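Local coordinates for protein 3-dehydroshikimate dehydratase (Bacillus anthracis, PDB 3DX5) that catalyses the manganese-dependent dehydration of 3-dehydroshikimate to 3,4-dihydroxybenzoate, the catechol building block of the siderophore petrobactin, at residues T103-K108 with T147-L152; L141-N146 with I169-L174. All coordinates share one frame; numbering follows the deposited sequence.

Contact 1: T103-K108 with T147-L152; sequences TFAGQK and TLTDTL
Ala105 and Leu148 join two neighbouring beta-alpha loops of a TIM barrel, those that leave strands 100-103 and 138-142 at the end where the product binds. The tight part centres on the carbonyl of Ala105. Leu148 N donates to Ala105 O over 2.8 Å, with a nearly straight N-H and an approach almost along the C=O axis, and the CB of Thr147 rests against the same oxygen. Beside this bond Ala105 CB meets Leu148 CB at 4.0 Å; the small methyl lets the two backbones close up, and Leu158 of helix 152-162 packs on both residues. Gly106 has a positive phi (88°) that glycine, lacking a CB, takes without crowding the carbonyl before it. The looser side is toward Lys108, whose side chain leads away to a salt bridge with Glu117 and a bond from NZ to Asp112 O. Thr147 begins a type I turn and also makes an ST turn, its OG1 accepting from Thr149 N. With chi1 at 76°, that hydroxyl sits between its own N and carbonyl carbon, bonded to His144 O as well. A water completes the seam, accepting from Ala105 N at 2.9 Å and donating to Thr147 OG1 at 2.9 Å.

Contact 2: L141-N146 with I169-L174; sequences LETHPN and INLDFL. With MN (manganese (II) ion), chain B; DHB (3,4-dihydroxybenzoic acid), chain D.
Glu142 OE1 is gripped by two groups, a weak bond from Asn170 ND2 at 3.0 Å and a salt bridge from Arg102. Asn170 runs alongside Glu142 in the same direction, its amide turned 86° from the carboxylate; the N-H it supplies is consistent with a second-shell partner of a metal ligand. The other oxygen, Glu142 OE2, binds the manganese ion at 2.1 Å, placed there with CG anti to its backbone N (chi1 -176°) and the chain extended beyond. Asp172 OD2 and O3 of the 3,4-dihydroxybenzoic acid bind the ion at the same length, and His198 and Glu253 complete the protein ligands. Glu142 OE2 and Asp172 OD2 lie only 3.2 Å apart, a closeness that the shared cation probably offsets. Asp172 has a second partner, Lys200, on OD1. His144, inferred to be the proton acceptor, brings NE2 to 2.9 Å from O3 of the product, which lies at the edge of the imidazole near its plane. Where the strand pairing gives out, Thr143 OG1 replaces a backbone acceptor and takes the N-H of Asp172 N at 3.0 Å, holding the backbone of Asp172 at the N-cap position, just before helix 173-178. Thr143 CG2 meets Ile169 CG2 and Leu171 CD1, each at 4.1 Å. Strands 138-142 and 167-172 are parallel neighbours, the two ends of a beta-alpha-beta unit connected through helix 152-162; strand 194-202 flanks the second of them, and helix 173-178 packs Ile176 against Thr143 and Leu171.

The segments of the two contacts alternate along the chain. Contact 1 joins the loops that follow strands 100-103 and 138-142; contact 2 joins strands 138-142 and 167-172, so strand 138-142 is common to both. Their centres are 8 Å apart. Strand 100-103 pairs with strand 138-142 where Thr103 O lies 3.1 Å from Glu142 N, probably a hydrogen bond. Thr149 OG1 in turn comes within 2.7 Å of Glu142 O, again a probable hydrogen bond, which connects the turn of contact 1 to the backbone of a manganese ligand in contact 2. Phe104 of contact 1 also lines the product pocket: its side chain lies about 4 Å from the bound 3,4-dihydroxybenzoic acid and about 3 Å from that of His144, nearest atoms in both cases.

Contact 1: T103-K108 with T147-L152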
ATOM      1  N   THR A 103       7.022  10.242 -12.893  1.00 12.07           N
ATOM      2  CA  THR A 103       6.863  11.021 -11.669  1.00 12.74           C
ATOM      3  C   THR A 103       5.686  11.968 -11.805  1.00 12.46           C
ATOM      4  O   THR A 103       5.063  12.042 -12.873  1.00 11.66           O
ATOM      5  CB  THR A 103       8.175  11.754 -11.246  1.00 12.64           C
ATOM      6  OG1 THR A 103       8.019  12.271  -9.920  1.00 15.60           O
ATOM      7  CG2 THR A 103       8.520  12.938 -12.186  1.00 14.81           C
ATOM      8  N   PHE A 104       5.343  12.633 -10.710  1.00 14.01           N
ATOM      9  CA  PHE A 104       4.232  13.592 -10.665  1.00 14.79           C
ATOM     10  C   PHE A 104       4.801  14.981 -10.512  1.00 15.60           C
ATOM     11  O   PHE A 104       5.860  15.147  -9.899  1.00 17.26           O
ATOM     12  CB  PHE A 104       3.284  13.271  -9.500  1.00 14.75           C
ATOM     13  CG  PHE A 104       2.550  11.969  -9.690  1.00 17.81           C
ATOM     14  CD1 PHE A 104       1.492  11.878 -10.590  1.00 19.25           C
ATOM     15  CD2 PHE A 104       2.950  10.824  -9.011  1.00 20.76           C
ATOM     16  CE1 PHE A 104       0.836  10.678 -10.802  1.00 20.54           C
ATOM     17  CE2 PHE A 104       2.272   9.616  -9.205  1.00 21.30           C
ATOM     18  CZ  PHE A 104       1.236   9.545 -10.097  1.00 19.83           C
ATOM     19  N   ALA A 105       4.126  15.982 -11.055  1.00 15.36           N
ATOM     20  CA  ALA A 105       4.633  17.343 -10.995  1.00 16.23           C
ATOM     21  C   ALA A 105       3.926  18.080  -9.870  1.00 16.59           C
ATOM     22  O   ALA A 105       2.929  18.768 -10.087  1.00 16.96           O
ATOM     23  CB  ALA A 105       4.419  18.056 -12.324  1.00 15.74           C
ATOM     24  N   GLY A 106       4.446  17.924  -8.666  1.00 17.41           N
ATOM     25  CA  GLY A 106       3.895  18.610  -7.506  1.00 18.12           C
ATOM     26  C   GLY A 106       2.781  17.847  -6.823  1.00 18.44           C
ATOM     27  O   GLY A 106       2.346  16.810  -7.308  1.00 17.49           O
ATOM     28  N   GLN A 107       2.320  18.389  -5.701  0.60 18.67           N
ATOM     29  CA  GLN A 107       1.371  17.706  -4.826  0.60 19.59           C
ATOM     30  C   GLN A 107       0.132  18.585  -4.571  0.60 18.69           C
ATOM     31  O   GLN A 107      -0.601  18.361  -3.610  0.60 18.88           O
ATOM     32  CB  GLN A 107       2.028  17.403  -3.461  0.60 20.55           C
ATOM     33  CG  GLN A 107       3.248  16.466  -3.457  0.60 22.78           C
ATOM     34  CD  GLN A 107       3.931  16.417  -2.069  0.60 25.70           C
ATOM     35  OE1 GLN A 107       4.358  17.443  -1.519  0.60 25.84           O
ATOM     36  NE2 GLN A 107       4.020  15.227  -1.510  0.60 26.72           N
ATOM     37  N   LYS A 108      -0.074  19.611  -5.391  1.00 18.10           N
ATOM     38  CA  LYS A 108      -1.327  20.390  -5.360  1.00 16.23           C
ATOM     39  C   LYS A 108      -1.618  20.871  -6.758  1.00 14.72           C
ATOM     40  O   LYS A 108      -0.717  20.887  -7.623  1.00 13.38           O
ATOM     41  CB  LYS A 108      -1.243  21.568  -4.385  1.00 16.75           C
ATOM     42  CG  LYS A 108      -0.230  22.632  -4.814  1.00 18.50           C
ATOM     43  CD  LYS A 108      -0.040  23.673  -3.703  1.00 18.06           C
ATOM     44  CE  LYS A 108       1.017  24.676  -4.098  1.00 18.66           C
ATOM     45  NZ  LYS A 108       0.999  25.858  -3.173  1.00 18.32           N
ATOM     46  N   THR A 147      -2.079  18.248  -9.240  1.00 13.33           N
ATOM     47  CA  THR A 147      -0.674  18.434  -9.622  1.00 12.35           C
ATOM     48  C   THR A 147      -0.614  19.564 -10.653  1.00 12.51           C
ATOM     49  O   THR A 147      -1.663  20.095 -11.045  1.00 12.13           O
ATOM     50  CB  THR A 147      -0.029  17.166 -10.230  1.00 12.13           C
ATOM     51  OG1 THR A 147      -0.489  16.991 -11.568  1.00 11.80           O
ATOM     52  CG2 THR A 147      -0.313  15.890  -9.381  1.00 12.14           C
ATOM     53  N   LEU A 148       0.581  19.919 -11.111  1.00 12.22           N
ATOM     54  CA  LEU A 148       0.716  20.932 -12.175  1.00 12.44           C
ATOM     55  C   LEU A 148       0.156  20.466 -13.520  1.00 13.30           C
ATOM     56  O   LEU A 148      -0.156  21.290 -14.409  1.00 12.70           O
ATOM     57  CB  LEU A 148       2.171  21.381 -12.328  1.00 12.31           C
ATOM     58  CG  LEU A 148       2.696  22.297 -11.178  1.00 12.04           C
ATOM     59  CD1 LEU A 148       4.223  22.263 -11.139  1.00 13.13           C
ATOM     60  CD2 LEU A 148       2.203  23.761 -11.301  1.00 10.35           C
ATOM     61  N   THR A 149      -0.010  19.152 -13.670  1.00 13.44           N
ATOM     62  CA  THR A 149      -0.566  18.598 -14.922  1.00 14.68           C
ATOM     63  C   THR A 149      -2.064  18.282 -14.799  1.00 15.19           C
ATOM     64  O   THR A 149      -2.576  17.355 -15.439  1.00 15.77           O
ATOM     65  CB  THR A 149       0.169  17.328 -15.344  1.00 14.82           C
ATOM     66  OG1 THR A 149       0.008  16.334 -14.324  1.00 17.21           O
ATOM     67  CG2 THR A 149       1.663  17.598 -15.535  1.00 15.00           C
ATOM     68  N   ASP A 150      -2.769  19.041 -13.974  1.00 15.35           N
ATOM     69  CA  ASP A 150      -4.180  18.770 -13.760  1.00 15.81           C
ATOM     70  C   ASP A 150      -5.079  19.355 -14.848  1.00 16.74           C
ATOM     71  O   ASP A 150      -6.283  19.130 -14.801  1.00 18.18           O
ATOM     72  CB  ASP A 150      -4.642  19.257 -12.376  1.00 15.86           C
ATOM     73  CG  ASP A 150      -4.477  20.744 -12.170  1.00 16.81           C
ATOM     74  OD1 ASP A 150      -3.886  21.445 -13.019  1.00 19.58           O
ATOM     75  OD2 ASP A 150      -4.915  21.230 -11.106  1.00 17.31           O
ATOM     76  N   THR A 151      -4.542  20.151 -15.773  1.00 15.00           N
ATOM     77  CA  THR A 151      -5.343  20.576 -16.912  1.00 14.73           C
ATOM     78  C   THR A 151      -4.473  20.451 -18.159  1.00 14.12           C
ATOM     79  O   THR A 151      -3.238  20.469 -18.063  1.00 13.32           O
ATOM     80  CB  THR A 151      -5.861  22.060 -16.832  1.00 15.34           C
ATOM     81  OG1 THR A 151      -4.778  22.952 -17.107  1.00 15.86           O
ATOM     82  CG2 THR A 151      -6.524  22.418 -15.464  1.00 15.12           C
ATOM     83  N   LEU A 152      -5.110  20.299 -19.320  1.00 13.02           N
ATOM     84  CA  LEU A 152      -4.368  20.283 -20.585  1.00 13.33           C
ATOM     85  C   LEU A 152      -3.555  21.590 -20.835  1.00 12.83           C
ATOM     86  O   LEU A 152      -2.360  21.513 -21.097  1.00 12.70           O
ATOM     87  CB  LEU A 152      -5.278  19.926 -21.772  1.00 13.14           C
ATOM     88  CG  LEU A 152      -4.633  19.974 -23.161  1.00 15.75           C
ATOM     89  CD1 LEU A 152      -3.484  18.935 -23.236  1.00 13.70           C
ATOM     90  CD2 LEU A 152      -5.683  19.668 -24.240  1.00 15.68           C
TER
HETATM   91  O   HOH W   1       1.606  15.126 -12.206  1.00 21.84           O

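Contact 2: L141-N146 with I169-L174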
ATOM      1  N   LEU A 141       6.088  12.906 -16.900  1.00 11.57           N
ATOM      2  CA  LEU A 141       5.128  13.416 -15.939  1.00 12.41           C
ATOM      3  C   LEU A 141       3.792  12.813 -16.266  1.00 12.10           C
ATOM      4  O   LEU A 141       3.381  12.771 -17.435  1.00 13.01           O
ATOM      5  CB  LEU A 141       5.026  14.961 -16.010  1.00 12.20           C
ATOM      6  CG  LEU A 141       6.346  15.726 -15.810  1.00 14.28           C
ATOM      7  CD1 LEU A 141       6.094  17.252 -15.979  1.00 12.32           C
ATOM      8  CD2 LEU A 141       7.005  15.411 -14.469  1.00 13.40           C
ATOM      9  N   GLU A 142       3.110  12.342 -15.242  1.00 11.42           N
ATOM     10  CA  GLU A 142       1.784  11.755 -15.422  1.00 12.74           C
ATOM     11  C   GLU A 142       0.712  12.870 -15.315  1.00 13.01           C
ATOM     12  O   GLU A 142       0.810  13.732 -14.465  1.00 13.50           O
ATOM     13  CB  GLU A 142       1.573  10.645 -14.376  1.00 12.11           C
ATOM     14  CG  GLU A 142       0.254   9.919 -14.550  1.00 13.47           C
ATOM     15  CD  GLU A 142       0.270   8.572 -13.890  1.00 14.33           C
ATOM     16  OE1 GLU A 142       1.317   7.891 -13.892  1.00 14.68           O
ATOM     17  OE2 GLU A 142      -0.785   8.191 -13.379  1.00 16.20           O
ATOM     18  N   THR A 143      -0.268  12.886 -16.208  1.00 13.36           N
ATOM     19  CA  THR A 143      -1.371  13.836 -16.121  1.00 13.02           C
ATOM     20  C   THR A 143      -2.302  13.401 -14.950  1.00 14.79           C
ATOM     21  O   THR A 143      -2.875  12.299 -14.971  1.00 15.04           O
ATOM     22  CB  THR A 143      -2.147  13.900 -17.442  1.00 12.77           C
ATOM     23  OG1 THR A 143      -2.499  12.577 -17.816  1.00 10.43           O
ATOM     24  CG2 THR A 143      -1.272  14.521 -18.615  1.00 12.05           C
ATOM     25  N   HIS A 144      -2.411  14.268 -13.945  1.00 14.16           N
ATOM     26  CA  HIS A 144      -3.061  13.970 -12.670  1.00 15.52           C
ATOM     27  C   HIS A 144      -3.719  15.183 -12.023  1.00 14.86           C
ATOM     28  O   HIS A 144      -3.132  16.267 -12.050  1.00 13.27           O
ATOM     29  CB  HIS A 144      -2.017  13.480 -11.668  1.00 15.53           C
ATOM     30  CG  HIS A 144      -2.263  12.090 -11.229  1.00 19.60           C
ATOM     31  ND1 HIS A 144      -2.441  11.745  -9.908  1.00 23.16           N
ATOM     32  CD2 HIS A 144      -2.461  10.959 -11.954  1.00 22.37           C
ATOM     33  CE1 HIS A 144      -2.650  10.442  -9.832  1.00 24.09           C
ATOM     34  NE2 HIS A 144      -2.674   9.946 -11.062  1.00 24.04           N
ATOM     35  N   PRO A 145      -4.936  14.991 -11.436  1.00 15.51           N
ATOM     36  CA  PRO A 145      -5.551  16.062 -10.650  1.00 15.55           C
ATOM     37  C   PRO A 145      -4.653  16.387  -9.430  1.00 15.25           C
ATOM     38  O   PRO A 145      -3.821  15.556  -9.006  1.00 14.21           O
ATOM     39  CB  PRO A 145      -6.900  15.469 -10.212  1.00 15.44           C
ATOM     40  CG  PRO A 145      -6.637  13.953 -10.213  1.00 16.48           C
ATOM     41  CD  PRO A 145      -5.713  13.732 -11.367  1.00 15.40           C
ATOM     42  N   ASN A 146      -4.774  17.605  -8.919  1.00 14.80           N
ATOM     43  CA  ASN A 146      -3.973  18.002  -7.739  1.00 15.72           C
ATOM     44  C   ASN A 146      -2.467  17.992  -7.989  1.00 14.32           C
ATOM     45  O   ASN A 146      -1.681  17.724  -7.087  1.00 14.23           O
ATOM     46  CB  ASN A 146      -4.397  17.168  -6.487  1.00 16.42           C
ATOM     47  CG  ASN A 146      -5.911  17.269  -6.233  1.00 19.26           C
ATOM     48  OD1 ASN A 146      -6.644  16.270  -6.244  1.00 24.81           O
ATOM     49  ND2 ASN A 146      -6.388  18.489  -6.114  1.00 18.94           N
ATOM     50  N   ILE A 169       5.674  12.819 -21.370  1.00 10.50           N
ATOM     51  CA  ILE A 169       4.363  12.682 -20.708  1.00 10.36           C
ATOM     52  C   ILE A 169       3.913  11.202 -20.669  1.00 10.74           C
ATOM     53  O   ILE A 169       3.985  10.471 -21.688  1.00 10.52           O
ATOM     54  CB  ILE A 169       3.261  13.506 -21.469  1.00 10.71           C
ATOM     55  CG1 ILE A 169       3.563  15.040 -21.434  1.00 10.66           C
ATOM     56  CG2 ILE A 169       1.812  13.220 -20.918  1.00 10.74           C
ATOM     57  CD1 ILE A 169       3.460  15.683 -20.031  1.00 10.39           C
ATOM     58  N   ASN A 170       3.377  10.807 -19.514  1.00  9.70           N
ATOM     59  CA  ASN A 170       2.569   9.610 -19.385  1.00  9.92           C
ATOM     60  C   ASN A 170       1.108  10.064 -19.404  1.00 10.72           C
ATOM     61  O   ASN A 170       0.625  10.682 -18.422  1.00 10.46           O
ATOM     62  CB  ASN A 170       2.843   8.865 -18.061  1.00  9.93           C
ATOM     63  CG  ASN A 170       2.021   7.581 -17.961  1.00 11.38           C
ATOM     64  OD1 ASN A 170       1.690   6.982 -18.978  1.00 11.02           O
ATOM     65  ND2 ASN A 170       1.629   7.212 -16.766  1.00 14.37           N
ATOM     66  N   LEU A 171       0.398   9.767 -20.502  1.00 10.82           N
ATOM     67  CA  LEU A 171      -0.961  10.314 -20.695  1.00 10.95           C
ATOM     68  C   LEU A 171      -1.987   9.381 -20.030  1.00 10.83           C
ATOM     69  O   LEU A 171      -2.207   8.257 -20.486  1.00 10.37           O
ATOM     70  CB  LEU A 171      -1.268  10.499 -22.184  1.00 10.62           C
ATOM     71  CG  LEU A 171      -2.620  11.145 -22.513  1.00 12.62           C
ATOM     72  CD1 LEU A 171      -2.890  12.365 -21.686  1.00 12.10           C
ATOM     73  CD2 LEU A 171      -2.625  11.527 -23.976  1.00 13.19           C
ATOM     74  N   ASP A 172      -2.608   9.854 -18.948  1.00 10.84           N
ATOM     75  CA  ASP A 172      -3.592   9.045 -18.201  1.00 10.89           C
ATOM     76  C   ASP A 172      -4.960   9.615 -18.609  1.00 11.42           C
ATOM     77  O   ASP A 172      -5.381  10.674 -18.138  1.00 11.23           O
ATOM     78  CB  ASP A 172      -3.288   9.167 -16.700  1.00 11.10           C
ATOM     79  CG  ASP A 172      -4.169   8.275 -15.824  1.00 13.05           C
ATOM     80  OD1 ASP A 172      -5.381   8.125 -16.089  1.00 12.52           O
ATOM     81  OD2 ASP A 172      -3.637   7.752 -14.829  1.00 14.14           O
ATOM     82  N   PHE A 173      -5.619   8.934 -19.549  1.00 11.74           N
ATOM     83  CA  PHE A 173      -6.841   9.433 -20.165  1.00 11.79           C
ATOM     84  C   PHE A 173      -8.006   9.686 -19.212  1.00 12.28           C
ATOM     85  O   PHE A 173      -8.727  10.674 -19.384  1.00 13.20           O
ATOM     86  CB  PHE A 173      -7.286   8.491 -21.296  1.00 11.91           C
ATOM     87  CG  PHE A 173      -6.428   8.594 -22.518  1.00 12.28           C
ATOM     88  CD1 PHE A 173      -6.551   9.690 -23.379  1.00 11.85           C
ATOM     89  CD2 PHE A 173      -5.462   7.620 -22.782  1.00  9.80           C
ATOM     90  CE1 PHE A 173      -5.752   9.784 -24.526  1.00 12.94           C
ATOM     91  CE2 PHE A 173      -4.673   7.705 -23.917  1.00 11.09           C
ATOM     92  CZ  PHE A 173      -4.809   8.777 -24.792  1.00 11.56           C
ATOM     93  N   LEU A 174      -8.206   8.809 -18.245  1.00 10.99           N
ATOM     94  CA  LEU A 174      -9.199   9.056 -17.205  1.00 11.92           C
ATOM     95  C   LEU A 174      -9.013  10.448 -16.563  1.00 11.95           C
ATOM     96  O   LEU A 174      -9.961  11.226 -16.456  1.00 11.95           O
ATOM     97  CB  LEU A 174      -9.125   7.956 -16.112  1.00 11.62           C
ATOM     98  CG  LEU A 174     -10.187   7.967 -14.979  1.00 13.41           C
ATOM     99  CD1 LEU A 174      -9.861   9.086 -13.950  1.00 12.18           C
ATOM    100  CD2 LEU A 174     -11.583   8.096 -15.556  1.00 10.16           C
TER
HETATM  101 MN    MN B 287      -2.206   6.698 -13.641  1.00 13.95          MN
HETATM  102  C1  DHB D 289      -1.333   6.516  -8.863  1.00 18.25           C
HETATM  103  C2  DHB D 289      -1.649   6.665 -10.210  1.00 18.29           C
HETATM  104  C3  DHB D 289      -2.933   7.064 -10.596  1.00 18.33           C
HETATM  105  O3  DHB D 289      -3.318   7.238 -11.900  1.00 15.67           O
HETATM  106  C4  DHB D 289      -3.919   7.348  -9.550  1.00 20.66           C
HETATM  107  O4  DHB D 289      -5.145   7.740  -9.962  1.00 20.45           O
HETATM  108  C5  DHB D 289      -3.582   7.225  -8.205  1.00 19.34           C
HETATM  109  C6  DHB D 289      -2.281   6.801  -7.877  1.00 20.09           C
HETATM  110  C   DHB D 289       0.066   6.059  -8.482  1.00 18.97           C
HETATM  111  O1  DHB D 289       0.447   5.941  -7.313  1.00 18.58           O
HETATM  112  O2  DHB D 289       0.932   5.743  -9.441  1.00 18.36           O